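Local coordinates for protein homoserine O-acetyltransferase (Bacillus anthracis str. 'Ames Ancestor', PDB 3I1I) that probably transfers an acetyl group from acetyl-CoA to the hydroxyl of L-homoserine, an early step of methionine biosynthesis, at residues Val310-Cys315 and Lys328-Leu333; Ile179-Asn184 and Ser323-Lys328; Gln215-Leu220 and Arg270-Val275; Gly209-Glu214 and Val275-Trp280. All blocks are in the same frame, centred on the assembly; numbering follows the deposited sequence.

The four contacts fall into two well-separated pairs. Interactions 1 and 2 share helix 324-335, with centres 7 Å apart: the first packs the helix on the central sheet through buried apolar side chains, and the second ties its first turn to the loop after strand 174-178 by one good and one weak hydrogen bond from an asparagine amide. Some 30 to 37 Å away, centre to centre, interactions 3 and 4 lie within the helical region inserted between strands 174-178 and 309-313 and link its loops and helices. They share Val275, their centres 9 Å apart; interaction 3 is mostly apolar and buried, with a partly exposed margin at Gln215 and Met217, whereas interaction 4 is a buried polar network. Gln215 connects them.

Interaction 1 (Val310-Cys315 and Lys328-Leu333); sequences VLMIPC and KMVDLL
Strand 309-313 and helix 324-335 are the first two elements of a beta-alpha-beta unit completed by strand 340-342, and they meet through Val310 and Met312 on the strand and Met329, Val330 and Leu333 on the helix. The strand and helix segments run nearly antiparallel, at 165°, with their axes 9.8 Å apart. Both methionines are selenomethionines, and their ends cross at about a right angle: SE of Met312 lies 3.9 Å from CE of Met329, while CE of Met312 is 4.0 Å from SE of Met329. The Met329 chain reaches across fully extended beyond CG (chi2 173°, chi3 176°), whereas that of Met312 is folded at chi2 and chi3, which keeps its selenium close to the strand. Nearer the Met312 backbone, CG of Met312 rests 3.8 Å from CG2 of Val330, the two side chains lying alongside one another and pointing opposite ways. At the start of the strand segment CD1 of Leu333 touches both branches of Val310, 4.0 Å from CG1 and 4.1 Å from CG2. Met175 of strand 174-178 adds to the cover of Val310 and Met329, and Val342 packs on Val330. All five residues are buried and bring only apolar groups to the interface, the helix-on-sheet packing of a beta-alpha-beta crossover in the alpha/beta-hydrolase fold.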
loop_
_atom_site.group_PDB
_atom_site.type_symbol
_atom_site.label_atom_id
_atom_site.label_comp_id
_atom_site.label_asym_id
_atom_site.label_seq_id
_atom_site.Cartn_x
_atom_site.Cartn_y
_atom_site.Cartn_z
ATOM N N VAL A 310 24.284 11.016 24.412
ATOM C CA VAL A 310 23.196 10.729 23.456
ATOM C C VAL A 310 21.908 11.492 23.789
ATOM O O VAL A 310 21.476 11.491 24.945
ATOM C CB VAL A 310 22.883 9.198 23.391
ATOM C CG1 VAL A 310 21.512 8.916 22.708
ATOM C CG2 VAL A 310 24.039 8.444 22.679
ATOM N N LEU A 311 21.330 12.151 22.771
ATOM C CA LEU A 311 20.039 12.857 22.872
ATOM C C LEU A 311 19.075 12.336 21.800
ATOM O O LEU A 311 19.353 12.436 20.603
ATOM C CB LEU A 311 20.224 14.377 22.702
ATOM C CG LEU A 311 18.928 15.249 22.774
ATOM C CD1 LEU A 311 18.137 15.083 24.145
ATOM C CD2 LEU A 311 19.210 16.711 22.515
HETATM N N MSE A 312 17.957 11.748 22.228
HETATM C CA MSE A 312 16.908 11.285 21.299
HETATM C C MSE A 312 15.701 12.263 21.392
HETATM O O MSE A 312 15.233 12.620 22.504
HETATM C CB MSE A 312 16.465 9.861 21.641
HETATM C CG MSE A 312 17.528 8.738 21.622
HETATM SE SE MSE A 312 18.370 8.594 19.878
HETATM C CE MSE A 312 16.882 7.629 19.045
ATOM N N ILE A 313 15.229 12.709 20.223
ATOM C CA ILE A 313 14.135 13.666 20.114
ATOM C C ILE A 313 13.024 13.063 19.257
ATOM O O ILE A 313 12.970 13.273 18.051
ATOM C CB ILE A 313 14.607 14.981 19.506
ATOM C CG1 ILE A 313 15.800 15.538 20.292
ATOM C CG2 ILE A 313 13.474 16.036 19.472
ATOM C CD1 ILE A 313 16.420 16.843 19.603
ATOM N N PRO A 314 12.161 12.245 19.878
ATOM C CA PRO A 314 11.010 11.705 19.176
ATOM C C PRO A 314 9.794 12.651 19.276
ATOM O O PRO A 314 9.751 13.555 20.112
ATOM C CB PRO A 314 10.725 10.429 19.944
ATOM C CG PRO A 314 11.048 10.766 21.315
ATOM C CD PRO A 314 12.258 11.672 21.231
ATOM N N CYS A 315 8.822 12.393 18.426
ATOM C CA CYS A 315 7.569 13.044 18.482
ATOM C C CYS A 315 6.534 12.033 18.890
ATOM O O CYS A 315 6.354 11.000 18.231
ATOM C CB CYS A 315 7.188 13.603 17.104
ATOM S SG CYS A 315 5.620 14.559 17.244
ATOM N N LYS A 328 13.290 3.038 25.588
ATOM C CA LYS A 328 13.954 1.773 25.888
ATOM C C LYS A 328 15.473 1.924 25.721
ATOM O O LYS A 328 16.242 1.594 26.621
ATOM C CB LYS A 328 13.410 0.666 24.983
ATOM C CG LYS A 328 14.025 -0.693 25.198
ATOM C CD LYS A 328 13.492 -1.371 26.481
ATOM C CE LYS A 328 14.507 -1.401 27.630
ATOM N NZ LYS A 328 14.621 -2.811 28.112
HETATM N N MSE A 329 15.887 2.441 24.579
HETATM C CA MSE A 329 17.300 2.623 24.238
HETATM C C MSE A 329 18.031 3.494 25.251
HETATM O O MSE A 329 19.137 3.170 25.689
HETATM C CB MSE A 329 17.404 3.230 22.845
HETATM C CG MSE A 329 18.702 3.940 22.547
HETATM SE SE MSE A 329 18.775 4.459 20.679
HETATM C CE MSE A 329 20.479 5.437 20.640
ATOM N N VAL A 330 17.404 4.602 25.619
ATOM C CA VAL A 330 17.997 5.531 26.561
ATOM C C VAL A 330 18.128 4.877 27.933
ATOM O O VAL A 330 19.144 5.039 28.660
ATOM C CB VAL A 330 17.208 6.871 26.540
ATOM C CG1 VAL A 330 17.387 7.705 27.843
ATOM C CG2 VAL A 330 17.606 7.665 25.223
ATOM N N ASP A 331 17.132 4.080 28.282
ATOM C CA ASP A 331 17.198 3.369 29.528
ATOM C C ASP A 331 18.387 2.404 29.551
ATOM O O ASP A 331 19.150 2.363 30.556
ATOM C CB ASP A 331 15.897 2.648 29.830
ATOM C CG ASP A 331 15.864 2.112 31.247
ATOM O OD1 ASP A 331 16.044 2.877 32.213
ATOM O OD2 ASP A 331 15.686 0.899 31.418
ATOM N N LEU A 332 18.571 1.655 28.453
ATOM C CA LEU A 332 19.705 0.734 28.381
ATOM C C LEU A 332 21.023 1.485 28.505
ATOM O O LEU A 332 21.902 1.091 29.261
ATOM C CB LEU A 332 19.681 -0.107 27.102
ATOM C CG LEU A 332 18.506 -1.087 26.994
ATOM C CD1 LEU A 332 18.406 -1.688 25.566
ATOM C CD2 LEU A 332 18.550 -2.168 28.100
ATOM N N LEU A 333 21.166 2.584 27.796
ATOM C CA LEU A 333 22.405 3.369 27.892
ATOM C C LEU A 333 22.651 3.894 29.310
ATOM O O LEU A 333 23.780 3.869 29.790
ATOM C CB LEU A 333 22.395 4.537 26.903
ATOM C CG LEU A 333 22.663 4.205 25.435
ATOM C CD1 LEU A 333 22.165 5.371 24.536
ATOM C CD2 LEU A 333 24.196 3.841 25.172
#

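Interaction 2 (Ile179-Asn184 and Ser323-Lys328); sequences ITNPQN and SRYNYK. With PO4 (phosphate ion), chain C.
The amides of Asn181 and Asn326 meet almost perpendicularly, their planes 87° apart; ND2 of Asn181 approaches the edge of the Tyr325 ring, one face of which is covered by CG of Arg324, and a phosphate ion lies in plane at the edge of the Arg324 guanidinium. ND2 of Asn326 is the central donor. It gives a nearly straight bond to O of Thr180 (2.7 Å, N-H...O angle 169°); the acceptor lies in the Asn326 amide plane, while the donor is tilted somewhat from the carbonyl plane. A second, weak bond from ND2 of Asn326 reaches OD1 of Asn181 at 2.7 Å, strongly bent at 117°. A water accepting from N of Thr180 lies 2.7 Å from OD1 of Asn326, to which it can donate. OD1 of Asn181 also rests against CB of Tyr325, 3.3 Å away, while ND2 of Asn181 is held by Gln321 and by O of Pro322. Beyond the contact, OH of Tyr325 bonds to Glu234 of the second subunit, and NH1 of Arg324 donates to O2 of the phosphate, probably from the crystallisation liquor, at 2.8 Å. Thr180 OG1 bonds to O of Ser155, the putative nucleophile. One amide nitrogen thus serves the Thr180 carbonyl well and OD1 of Asn181 only weakly; N and O of Thr180 are met by the water and the Asn326 amide, without formal charge across the two segments.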
loop_
_atom_site.group_PDB
_atom_site.type_symbol
_atom_site.label_atom_id
_atom_site.label_comp_id
_atom_site.label_asym_id
_atom_site.label_seq_id
_atom_site.Cartn_x
_atom_site.Cartn_y
_atom_site.Cartn_z
ATOM N N ILE A 179 13.396 12.127 15.548
ATOM C CA ILE A 179 12.313 11.276 14.941
ATOM C C ILE A 179 12.833 9.992 14.302
ATOM O O ILE A 179 12.607 9.733 13.144
ATOM C CB ILE A 179 11.411 12.087 13.962
ATOM C CG1 ILE A 179 12.239 12.776 12.842
ATOM C CG2 ILE A 179 10.632 13.140 14.747
ATOM C CD1 ILE A 179 11.436 13.088 11.603
ATOM N N THR A 180 13.542 9.194 15.099
ATOM C CA THR A 180 14.210 7.986 14.642
ATOM C C THR A 180 14.095 6.850 15.719
ATOM O O THR A 180 13.474 7.023 16.762
ATOM C CB THR A 180 15.716 8.298 14.286
ATOM O OG1 THR A 180 16.288 7.220 13.519
ATOM C CG2 THR A 180 16.560 8.532 15.565
ATOM N N ASN A 181 14.717 5.701 15.449
ATOM C CA ASN A 181 14.721 4.536 16.370
ATOM C C ASN A 181 15.936 3.665 16.058
ATOM O O ASN A 181 16.469 3.720 14.930
ATOM C CB ASN A 181 13.457 3.696 16.209
ATOM C CG ASN A 181 12.351 4.140 17.111
ATOM O OD1 ASN A 181 12.582 4.372 18.291
ATOM N ND2 ASN A 181 11.140 4.285 16.571
ATOM N N PRO A 182 16.383 2.869 17.044
ATOM C CA PRO A 182 17.557 2.040 16.843
ATOM C C PRO A 182 17.307 0.881 15.893
ATOM O O PRO A 182 18.258 0.300 15.380
ATOM C CB PRO A 182 17.892 1.532 18.254
ATOM C CG PRO A 182 16.669 1.708 19.027
ATOM C CD PRO A 182 15.871 2.778 18.421
ATOM N N GLN A 183 16.038 0.533 15.713
ATOM C CA GLN A 183 15.634 -0.584 14.859
ATOM C C GLN A 183 14.357 -0.179 14.184
ATOM O O GLN A 183 13.466 0.296 14.860
ATOM C CB GLN A 183 15.379 -1.844 15.701
ATOM C CG GLN A 183 16.596 -2.336 16.460
ATOM C CD GLN A 183 16.293 -3.536 17.371
ATOM O OE1 GLN A 183 15.468 -3.431 18.277
ATOM N NE2 GLN A 183 16.995 -4.661 17.154
ATOM N N ASN A 184 14.257 -0.307 12.866
ATOM C CA ASN A 184 13.072 0.186 12.206
ATOM C C ASN A 184 11.881 -0.654 12.699
ATOM O O ASN A 184 11.916 -1.876 12.644
ATOM C CB ASN A 184 13.170 0.118 10.695
ATOM C CG ASN A 184 12.148 1.021 10.024
ATOM O OD1 ASN A 184 12.157 2.215 10.288
ATOM N ND2 ASN A 184 11.281 0.472 9.160
ATOM N N SER A 323 7.652 6.460 19.708
ATOM C CA SER A 323 8.659 6.956 20.600
ATOM C C SER A 323 9.024 5.963 21.720
ATOM O O SER A 323 10.079 6.088 22.358
ATOM C CB SER A 323 8.194 8.280 21.189
ATOM O OG SER A 323 7.206 8.031 22.131
ATOM N N ARG A 324 8.187 4.962 21.987
ATOM C CA ARG A 324 8.537 4.077 23.109
ATOM C C ARG A 324 9.945 3.448 22.967
ATOM O O ARG A 324 10.594 3.192 23.954
ATOM C CB ARG A 324 7.499 2.983 23.350
ATOM C CG ARG A 324 7.458 1.986 22.241
ATOM C CD ARG A 324 6.308 1.021 22.413
ATOM N NE ARG A 324 6.510 0.151 23.554
ATOM C CZ ARG A 324 5.543 -0.448 24.249
ATOM N NH1 ARG A 324 4.272 -0.302 23.947
ATOM N NH2 ARG A 324 5.870 -1.232 25.238
ATOM N N TYR A 325 10.411 3.201 21.755
ATOM C CA TYR A 325 11.715 2.555 21.598
ATOM C C TYR A 325 12.852 3.541 21.830
ATOM O O TYR A 325 13.959 3.113 22.104
ATOM C CB TYR A 325 11.833 1.869 20.239
ATOM C CG TYR A 325 10.647 0.983 19.966
ATOM C CD1 TYR A 325 10.451 -0.178 20.698
ATOM C CD2 TYR A 325 9.678 1.354 19.031
ATOM C CE1 TYR A 325 9.328 -0.981 20.493
ATOM C CE2 TYR A 325 8.566 0.555 18.790
ATOM C CZ TYR A 325 8.381 -0.603 19.526
ATOM O OH TYR A 325 7.269 -1.382 19.306
ATOM N N ASN A 326 12.600 4.856 21.761
ATOM C CA ASN A 326 13.637 5.812 22.184
ATOM C C ASN A 326 13.867 5.678 23.703
ATOM O O ASN A 326 15.025 5.700 24.191
ATOM C CB ASN A 326 13.271 7.251 21.849
ATOM C CG ASN A 326 13.443 7.620 20.380
ATOM O OD1 ASN A 326 13.632 8.799 20.090
ATOM N ND2 ASN A 326 13.386 6.658 19.468
ATOM N N TYR A 327 12.771 5.537 24.456
ATOM C CA TYR A 327 12.857 5.392 25.921
ATOM C C TYR A 327 13.577 4.122 26.302
ATOM O O TYR A 327 14.417 4.111 27.206
ATOM C CB TYR A 327 11.480 5.426 26.561
ATOM C CG TYR A 327 10.876 6.807 26.557
ATOM C CD1 TYR A 327 11.246 7.761 27.509
ATOM C CD2 TYR A 327 9.980 7.184 25.565
ATOM C CE1 TYR A 327 10.729 9.066 27.477
ATOM C CE2 TYR A 327 9.440 8.465 25.528
ATOM C CZ TYR A 327 9.808 9.395 26.488
ATOM O OH TYR A 327 9.232 10.643 26.429
ATOM N N LYS A 328 13.290 3.038 25.588
ATOM C CA LYS A 328 13.954 1.773 25.888
ATOM C C LYS A 328 15.473 1.924 25.721
ATOM O O LYS A 328 16.242 1.594 26.621
ATOM C CB LYS A 328 13.410 0.666 24.983
ATOM C CG LYS A 328 14.025 -0.693 25.198
ATOM C CD LYS A 328 13.492 -1.371 26.481
ATOM C CE LYS A 328 14.507 -1.401 27.630
ATOM N NZ LYS A 328 14.621 -2.811 28.112
HETATM P P PO4 C . 2.401 2.117 21.658
HETATM O O1 PO4 C . 3.560 2.509 20.770
HETATM O O2 PO4 C . 2.495 0.649 22.001
HETATM O O3 PO4 C . 1.068 2.392 20.992
HETATM O O4 PO4 C . 2.430 2.918 22.939
HETATM O O HOH W 1 14.129 10.071 17.760
#

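Interaction 3 (Gln215-Leu220 and Arg270-Val275); sequences QPMKGL and RSIELV
The first turn of helix 217-228 lies against two overlapping type I turns, Arg270 to Glu273 and Ile272 to Val275, with the closest backbone approach between Leu220 and Ile272, whose CA atoms are 7.2 Å apart. Ile272 is the projecting side chain. Its CD1 enters between Met217 and Leu220, residues one helical turn apart, and meets CE of the selenomethionine Met217 at 3.4 Å and CB of Leu220 at 4.1 Å. The Met217 chain bends at both chi2 and chi3 (-61° and -73°), which brings its methyl end round to the isoleucine; the two side chains overlap side by side, each heading toward the other's backbone. The CG2 branch of Ile272 lies 4.1 Å from CG of Leu220. These pieces belong to the largely helical region that the chain inserts between strands 174-178 and 309-313 of the alpha/beta-hydrolase sheet: the two turns connect helix 259-270 to helix 277-289, and Pro216, the N-cap residue of helix 217-228, sits at the centre of an inverse gamma turn. Further along, CD2 of Leu220 touches CG1 of Val275 at 4.2 Å, and Trp280 of helix 277-289 packs on both of these residues. Gln215 lays its amide beside the backbone of Val275, with CD 3.7 Å from O of Val275. The polar end of Gln215 is engaged further on, NE2 with OD1 of Asp276 and OE1 with N of Ala277. Gln221 and Asn224, from the next turn of helix 217-228, also press on Ile272.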
loop_
_atom_site.group_PDB
_atom_site.type_symbol
_atom_site.label_atom_id
_atom_site.label_comp_id
_atom_site.label_asym_id
_atom_site.label_seq_id
_atom_site.Cartn_x
_atom_site.Cartn_y
_atom_site.Cartn_z
ATOM N N GLN A 215 9.667 6.157 -15.906
ATOM C CA GLN A 215 9.460 5.707 -14.531
ATOM C C GLN A 215 8.110 5.047 -14.400
ATOM O O GLN A 215 7.185 5.490 -15.025
ATOM C CB GLN A 215 9.523 6.898 -13.567
ATOM C CG GLN A 215 10.906 7.580 -13.493
ATOM C CD GLN A 215 11.950 6.748 -12.779
ATOM O OE1 GLN A 215 11.627 5.823 -12.021
ATOM N NE2 GLN A 215 13.215 7.085 -12.991
ATOM N N PRO A 216 7.997 3.987 -13.572
ATOM C CA PRO A 216 6.688 3.394 -13.264
ATOM C C PRO A 216 5.899 4.259 -12.289
ATOM O O PRO A 216 5.880 4.001 -11.095
ATOM C CB PRO A 216 7.055 2.048 -12.653
ATOM C CG PRO A 216 8.359 2.274 -12.017
ATOM C CD PRO A 216 9.084 3.294 -12.867
HETATM N N MSE A 217 5.249 5.280 -12.815
HETATM C CA MSE A 217 4.589 6.302 -12.002
HETATM C C MSE A 217 3.433 5.794 -11.125
HETATM O O MSE A 217 3.243 6.280 -10.008
HETATM C CB MSE A 217 4.091 7.449 -12.903
HETATM C CG MSE A 217 5.211 8.153 -13.683
HETATM SE SE MSE A 217 6.539 8.985 -12.497
HETATM C CE MSE A 217 5.465 10.522 -11.860
ATOM N N LYS A 218 2.654 4.829 -11.595
ATOM C CA LYS A 218 1.560 4.316 -10.751
ATOM C C LYS A 218 2.109 3.639 -9.514
ATOM O O LYS A 218 1.731 3.964 -8.394
ATOM C CB LYS A 218 0.656 3.352 -11.493
ATOM C CG LYS A 218 -0.108 3.997 -12.604
ATOM C CD LYS A 218 -0.976 2.971 -13.368
ATOM C CE LYS A 218 -1.624 3.566 -14.611
ATOM N NZ LYS A 218 -2.570 2.564 -15.237
ATOM N N GLY A 219 3.035 2.719 -9.705
ATOM C CA GLY A 219 3.671 2.074 -8.569
ATOM C C GLY A 219 4.366 3.065 -7.646
ATOM O O GLY A 219 4.267 2.954 -6.424
ATOM N N LEU A 220 5.042 4.052 -8.225
ATOM C CA LEU A 220 5.827 4.979 -7.421
ATOM C C LEU A 220 4.922 5.905 -6.623
ATOM O O LEU A 220 5.182 6.167 -5.442
ATOM C CB LEU A 220 6.756 5.765 -8.332
ATOM C CG LEU A 220 7.958 6.525 -7.814
ATOM C CD1 LEU A 220 8.835 5.698 -6.814
ATOM C CD2 LEU A 220 8.771 7.008 -9.054
ATOM N N ARG A 270 3.118 15.194 -7.467
ATOM C CA ARG A 270 4.105 16.262 -7.576
ATOM C C ARG A 270 5.424 15.862 -6.946
ATOM O O ARG A 270 6.481 16.110 -7.504
ATOM C CB ARG A 270 3.623 17.550 -6.895
ATOM C CG ARG A 270 4.159 18.810 -7.551
ATOM C CD ARG A 270 3.124 19.398 -8.547
ATOM N NE ARG A 270 2.072 20.139 -7.845
ATOM C CZ ARG A 270 0.903 20.484 -8.371
ATOM N NH1 ARG A 270 0.610 20.155 -9.620
ATOM N NH2 ARG A 270 0.027 21.147 -7.629
ATOM N N SER A 271 5.370 15.222 -5.783
ATOM C CA SER A 271 6.629 14.917 -5.114
ATOM C C SER A 271 7.385 13.719 -5.674
ATOM O O SER A 271 8.452 13.457 -5.238
ATOM C CB SER A 271 6.442 14.781 -3.594
ATOM O OG SER A 271 5.802 13.570 -3.279
ATOM N N ILE A 272 6.861 12.998 -6.639
ATOM C CA ILE A 272 7.637 11.927 -7.262
ATOM C C ILE A 272 8.111 12.313 -8.673
ATOM O O ILE A 272 8.586 11.461 -9.448
ATOM C CB ILE A 272 6.876 10.567 -7.327
ATOM C CG1 ILE A 272 5.526 10.718 -8.050
ATOM C CG2 ILE A 272 6.753 9.976 -5.921
ATOM C CD1 ILE A 272 4.964 9.450 -8.655
ATOM N N GLU A 273 8.047 13.598 -8.987
ATOM C CA GLU A 273 8.421 14.061 -10.329
ATOM C C GLU A 273 9.906 13.955 -10.648
ATOM O O GLU A 273 10.257 13.551 -11.742
ATOM C CB GLU A 273 7.879 15.474 -10.560
ATOM C CG GLU A 273 6.317 15.405 -10.613
ATOM C CD GLU A 273 5.635 16.668 -11.103
ATOM O OE1 GLU A 273 6.151 17.792 -10.891
ATOM O OE2 GLU A 273 4.537 16.527 -11.672
ATOM N N LEU A 274 10.767 14.268 -9.688
ATOM C CA LEU A 274 12.203 14.132 -9.883
ATOM C C LEU A 274 12.789 12.825 -9.399
ATOM O O LEU A 274 14.009 12.705 -9.308
ATOM C CB LEU A 274 12.952 15.257 -9.142
ATOM C CG LEU A 274 12.752 16.721 -9.601
ATOM C CD1 LEU A 274 13.970 17.626 -9.115
ATOM C CD2 LEU A 274 12.505 16.836 -11.145
ATOM N N VAL A 275 11.956 11.840 -9.108
ATOM C CA VAL A 275 12.366 10.710 -8.283
ATOM C C VAL A 275 12.569 9.474 -9.125
ATOM O O VAL A 275 11.870 9.283 -10.100
ATOM C CB VAL A 275 11.307 10.467 -7.183
ATOM C CG1 VAL A 275 11.456 9.114 -6.523
ATOM C CG2 VAL A 275 11.390 11.594 -6.165
#

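Interaction 4 (Gly209-Glu214 and Val275-Trp280); sequences GKYGEE and VDANSW
Tyr211 drives its phenol into the start of helix 277-289, where its hydroxyl is held by two bonds. OH of Tyr211 donates to OD1 of Asp276 at 2.6 Å, approaching from above the carboxylate plane, and accepts from N of Asn278 at 3.0 Å in a nearly straight bond (169°). Asp276 is the N-cap: its OD2 takes N of Ser279 at 3.0 Å, and also OG of Ser279 on the anti lone pair. The Asn278 side chain points back toward the incoming tyrosine, with OD1 at the ring edge, 3.2 Å from CE2 of Tyr211. Its ND2 bonds to O of Gly209 (2.9 Å) in the carbonyl plane, on a lone pair, and its OD1 accepts from Trp206. Packing is looser beside the ring, where CB of Ala277 stays 4.2 Å from CZ of Tyr211, and the loop turns to the solvent side through Lys210, Glu213 and Glu214, which are exposed and make no contact with the helix segment. Counting Gln215, each carboxylate oxygen of Asp276 has two donors; these bonds, together with the helix N-terminus, would be expected to stabilise the ionised form of this buried acid.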
loop_
_atom_site.group_PDB
_atom_site.type_symbol
_atom_site.label_atom_id
_atom_site.label_comp_id
_atom_site.label_asym_id
_atom_site.label_seq_id
_atom_site.Cartn_x
_atom_site.Cartn_y
_atom_site.Cartn_z
ATOM N N GLY A 209 12.897 -3.527 -13.556
ATOM C CA GLY A 209 13.921 -2.565 -13.182
ATOM C C GLY A 209 14.570 -1.888 -14.374
ATOM O O GLY A 209 15.295 -0.918 -14.195
ATOM N N LYS A 210 14.286 -2.352 -15.586
ATOM C CA LYS A 210 14.914 -1.774 -16.779
ATOM C C LYS A 210 14.010 -0.800 -17.543
ATOM O O LYS A 210 13.943 -0.831 -18.753
ATOM C CB LYS A 210 15.405 -2.883 -17.719
ATOM C CG LYS A 210 16.049 -4.064 -16.988
ATOM C CD LYS A 210 17.435 -4.371 -17.521
ATOM C CE LYS A 210 17.860 -5.819 -17.188
ATOM N NZ LYS A 210 19.265 -6.142 -17.650
ATOM N N TYR A 211 13.352 0.096 -16.832
ATOM C CA TYR A 211 12.384 1.012 -17.450
ATOM C C TYR A 211 13.065 2.219 -18.099
ATOM O O TYR A 211 12.397 3.060 -18.716
ATOM C CB TYR A 211 11.376 1.498 -16.408
ATOM C CG TYR A 211 12.071 1.985 -15.153
ATOM C CD1 TYR A 211 12.619 3.254 -15.090
ATOM C CD2 TYR A 211 12.231 1.142 -14.051
ATOM C CE1 TYR A 211 13.307 3.682 -13.949
ATOM C CE2 TYR A 211 12.908 1.553 -12.926
ATOM C CZ TYR A 211 13.445 2.823 -12.876
ATOM O OH TYR A 211 14.093 3.253 -11.759
ATOM N N GLY A 212 14.371 2.350 -17.893
ATOM C CA GLY A 212 15.128 3.478 -18.441
ATOM C C GLY A 212 14.646 4.849 -17.986
ATOM O O GLY A 212 14.748 5.206 -16.806
ATOM N N GLU A 213 14.116 5.624 -18.926
ATOM C CA GLU A 213 13.701 6.998 -18.640
ATOM C C GLU A 213 12.216 7.094 -18.330
ATOM O O GLU A 213 11.752 8.126 -17.855
ATOM C CB GLU A 213 14.053 7.927 -19.819
ATOM C CG GLU A 213 15.585 8.102 -20.084
ATOM C CD GLU A 213 16.401 8.273 -18.797
ATOM O OE1 GLU A 213 16.073 9.202 -18.005
ATOM O OE2 GLU A 213 17.364 7.479 -18.577
ATOM N N GLU A 214 11.479 6.021 -18.579
ATOM C CA GLU A 214 10.047 5.995 -18.277
ATOM C C GLU A 214 9.713 5.328 -16.941
ATOM O O GLU A 214 9.493 4.114 -16.862
ATOM C CB GLU A 214 9.291 5.346 -19.419
ATOM C CG GLU A 214 8.952 6.366 -20.484
ATOM C CD GLU A 214 8.657 5.732 -21.813
ATOM O OE1 GLU A 214 7.536 5.961 -22.314
ATOM O OE2 GLU A 214 9.543 5.002 -22.337
ATOM N N VAL A 275 11.956 11.840 -9.108
ATOM C CA VAL A 275 12.366 10.710 -8.283
ATOM C C VAL A 275 12.569 9.474 -9.125
ATOM O O VAL A 275 11.870 9.283 -10.100
ATOM C CB VAL A 275 11.307 10.467 -7.183
ATOM C CG1 VAL A 275 11.456 9.114 -6.523
ATOM C CG2 VAL A 275 11.390 11.594 -6.165
ATOM N N ASP A 276 13.544 8.638 -8.744
ATOM C CA ASP A 276 13.793 7.367 -9.438
ATOM C C ASP A 276 13.271 6.152 -8.661
ATOM O O ASP A 276 13.598 5.949 -7.500
ATOM C CB ASP A 276 15.281 7.182 -9.684
ATOM C CG ASP A 276 15.593 5.859 -10.376
ATOM O OD1 ASP A 276 15.068 5.637 -11.505
ATOM O OD2 ASP A 276 16.335 5.056 -9.772
ATOM N N ALA A 277 12.518 5.305 -9.340
ATOM C CA ALA A 277 11.799 4.192 -8.700
ATOM C C ALA A 277 12.751 3.171 -8.084
ATOM O O ALA A 277 12.587 2.821 -6.912
ATOM C CB ALA A 277 10.827 3.503 -9.701
ATOM N N ASN A 278 13.714 2.679 -8.861
ATOM C CA ASN A 278 14.687 1.709 -8.345
ATOM C C ASN A 278 15.419 2.271 -7.111
ATOM O O ASN A 278 15.637 1.546 -6.122
ATOM C CB ASN A 278 15.702 1.309 -9.420
ATOM C CG ASN A 278 15.087 0.454 -10.537
ATOM O OD1 ASN A 278 14.016 -0.133 -10.385
ATOM N ND2 ASN A 278 15.784 0.354 -11.642
ATOM N N SER A 279 15.759 3.562 -7.177
ATOM C CA SER A 279 16.423 4.224 -6.099
ATOM C C SER A 279 15.528 4.198 -4.845
ATOM O O SER A 279 15.985 3.931 -3.713
ATOM C CB SER A 279 16.763 5.666 -6.480
ATOM O OG SER A 279 17.845 5.698 -7.393
ATOM N N TRP A 280 14.255 4.486 -5.069
ATOM C CA TRP A 280 13.279 4.459 -4.001
ATOM C C TRP A 280 13.244 3.074 -3.366
ATOM O O TRP A 280 13.258 2.977 -2.166
ATOM C CB TRP A 280 11.887 4.834 -4.536
ATOM C CG TRP A 280 10.900 5.019 -3.440
ATOM C CD1 TRP A 280 10.286 4.039 -2.687
ATOM C CD2 TRP A 280 10.445 6.259 -2.942
ATOM N NE1 TRP A 280 9.467 4.616 -1.750
ATOM C CE2 TRP A 280 9.542 5.980 -1.886
ATOM C CE3 TRP A 280 10.695 7.588 -3.294
ATOM C CZ2 TRP A 280 8.900 6.982 -1.172
ATOM C CZ3 TRP A 280 10.068 8.599 -2.571
ATOM C CH2 TRP A 280 9.162 8.286 -1.531
#